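Flagellar biosynthetic protein FliP (Thermotoga maritima MSB8, PDB 5H72) probably takes part in flagellum-specific protein export as a membrane component of the type III export gate, seen here as its periplasmic domain. Local coordinates at residues N45-A50 and V67-A71. Residues are numbered along the deposited sequence; the frame is centred on the assembly and turned at random.
Sequences NVFMLA and VLIPA
Ala-71 turns its methyl toward helix 43-52, where CB comes to 3.7 Å from CB of Asn-45 and also touches the backbone N of Val-46. So small a side chain lets the backbones come close at this end: the CA atoms of Asn-45 and Ala-71 are 5.0 Å apart, against 6.1 Å for those of Leu-49 and Val-67 one turn further along.

Val-46 and Leu-49 take up the two flanks of that methyl. On Val-46, CG2 packs against Ala-71 CB, while CG1, anti to the backbone N (chi1 -179°), reaches the CG1 methyl of Val-67 at 3.9 Å; the two valine side chains cross at about a right angle. CG1 of Val-67 also rests 3.5 Å from the backbone O of Val-46 and touches CB of Leu-49, so that this one methyl sits among Val-46, Leu-49 and Ala-50. From Leu-49 the CD2 branch does the reaching: it lies 3.7 Å from Pro-70 CB and also touches the Ala-71 methyl. The N of Pro-70 carries no hydrogen and so has no bond to the preceding turn, and helix 65-80 kinks here.

Asn-45 adds the polar link, a weak hydrogen bond from ND2 to the carbonyl O of Ala-71, 3.4 Å long and bent to 147° at the hydrogen. The same amide nitrogen also bonds to Glu-78 of helix 65-80, so the side chain bridges two places on that helix. Leu-37 of helix 17-39 covers Val-46 and Leu-68, whereas Pro-70 packs on Phe-22 of a second subunit.

The two segments cross steeply, their N-to-C directions 127° apart and their axes 8.6 Å from each other, a helix-helix packing that is part of the small buried core of the all-helical periplasmic domain of FliP.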
loop_
_atom_site.group_PDB
_atom_site.type_symbol
_atom_site.label_atom_id
_atom_site.label_comp_id
_atom_site.label_asym_id
_atom_site.label_seq_id
_atom_site.Cartn_x
_atom_site.Cartn_y
_atom_site.Cartn_z
ATOM N N ASN A 45 -6.885 13.028 -15.019
ATOM C CA ASN A 45 -7.477 11.847 -14.386
ATOM C C ASN A 45 -8.420 12.237 -13.265
ATOM O O ASN A 45 -9.510 11.683 -13.145
ATOM C CB ASN A 45 -6.403 10.909 -13.830
ATOM C CG ASN A 45 -5.562 10.277 -14.913
ATOM O OD1 ASN A 45 -5.923 10.298 -16.090
ATOM N ND2 ASN A 45 -4.436 9.697 -14.521
ATOM N N VAL A 46 -8.003 13.199 -12.451
ATOM C CA VAL A 46 -8.828 13.653 -11.344
ATOM C C VAL A 46 -10.118 14.270 -11.846
ATOM O O VAL A 46 -11.207 13.869 -11.435
ATOM C CB VAL A 46 -8.102 14.678 -10.484
ATOM C CG1 VAL A 46 -8.984 15.111 -9.330
ATOM C CG2 VAL A 46 -6.773 14.119 -9.996
ATOM N N PHE A 47 -9.985 15.244 -12.742
ATOM C CA PHE A 47 -11.138 15.928 -13.331
ATOM C C PHE A 47 -12.074 14.970 -14.056
ATOM O O PHE A 47 -13.293 15.074 -13.927
ATOM C CB PHE A 47 -10.669 17.027 -14.287
ATOM C CG PHE A 47 -10.006 18.173 -13.593
ATOM C CD1 PHE A 47 -10.725 18.972 -12.721
ATOM C CD2 PHE A 47 -8.671 18.446 -13.797
ATOM C CE1 PHE A 47 -10.124 20.029 -12.065
ATOM C CE2 PHE A 47 -8.064 19.503 -13.142
ATOM C CZ PHE A 47 -8.795 20.294 -12.272
ATOM N N MET A 48 -11.505 14.031 -14.805
ATOM C CA MET A 48 -12.315 13.051 -15.514
ATOM C C MET A 48 -13.125 12.218 -14.531
ATOM O O MET A 48 -14.332 12.061 -14.695
ATOM C CB MET A 48 -11.445 12.143 -16.386
ATOM C CG MET A 48 -12.198 10.933 -16.933
ATOM S SD MET A 48 -11.182 9.721 -17.816
ATOM C CE MET A 48 -10.168 9.045 -16.500
ATOM N N LEU A 49 -12.461 11.696 -13.503
ATOM C CA LEU A 49 -13.133 10.863 -12.511
ATOM C C LEU A 49 -14.159 11.668 -11.724
ATOM O O LEU A 49 -15.183 11.132 -11.303
ATOM C CB LEU A 49 -12.116 10.222 -11.561
ATOM C CG LEU A 49 -11.702 8.774 -11.850
ATOM C CD1 LEU A 49 -11.568 8.516 -13.333
ATOM C CD2 LEU A 49 -10.392 8.431 -11.156
ATOM N N ALA A 50 -13.877 12.951 -11.529
ATOM C CA ALA A 50 -14.769 13.845 -10.797
ATOM C C ALA A 50 -16.050 14.091 -11.576
ATOM O O ALA A 50 -17.149 14.030 -11.029
ATOM C CB ALA A 50 -14.075 15.170 -10.504
ATOM N N VAL A 67 -11.937 9.976 -5.299
ATOM C CA VAL A 67 -11.584 10.379 -6.645
ATOM C C VAL A 67 -10.074 10.448 -6.789
ATOM O O VAL A 67 -9.502 9.966 -7.770
ATOM C CB VAL A 67 -12.191 11.777 -6.994
ATOM C CG1 VAL A 67 -11.586 12.338 -8.264
ATOM C CG2 VAL A 67 -13.703 11.690 -7.100
ATOM N N LEU A 68 -9.430 11.065 -5.804
ATOM C CA LEU A 68 -7.995 11.327 -5.866
ATOM C C LEU A 68 -7.178 10.034 -5.948
ATOM O O LEU A 68 -6.292 9.909 -6.780
ATOM C CB LEU A 68 -7.556 12.155 -4.659
ATOM C CG LEU A 68 -6.126 12.710 -4.629
ATOM C CD1 LEU A 68 -5.846 13.595 -5.846
ATOM C CD2 LEU A 68 -5.890 13.483 -3.336
ATOM N N ILE A 69 -7.500 9.064 -5.103
ATOM C CA ILE A 69 -6.724 7.829 -5.059
ATOM C C ILE A 69 -6.817 7.019 -6.361
ATOM O O ILE A 69 -5.785 6.596 -6.878
ATOM C CB ILE A 69 -7.143 6.957 -3.840
ATOM C CG1 ILE A 69 -6.813 7.702 -2.549
ATOM C CG2 ILE A 69 -6.423 5.624 -3.861
ATOM C CD1 ILE A 69 -7.334 7.030 -1.327
ATOM N N PRO A 70 -8.036 6.809 -6.912
ATOM C CA PRO A 70 -8.065 6.110 -8.204
ATOM C C PRO A 70 -7.346 6.865 -9.331
ATOM O O PRO A 70 -6.702 6.230 -10.170
ATOM C CB PRO A 70 -9.563 5.993 -8.508
ATOM C CG PRO A 70 -10.232 6.102 -7.208
ATOM C CD PRO A 70 -9.398 7.038 -6.392
ATOM N N ALA A 71 -7.447 8.192 -9.348
ATOM C CA ALA A 71 -6.753 8.986 -10.365
ATOM C C ALA A 71 -5.250 8.812 -10.229
ATOM O O ALA A 71 -4.532 8.695 -11.224
ATOM C CB ALA A 71 -7.131 10.455 -10.253
#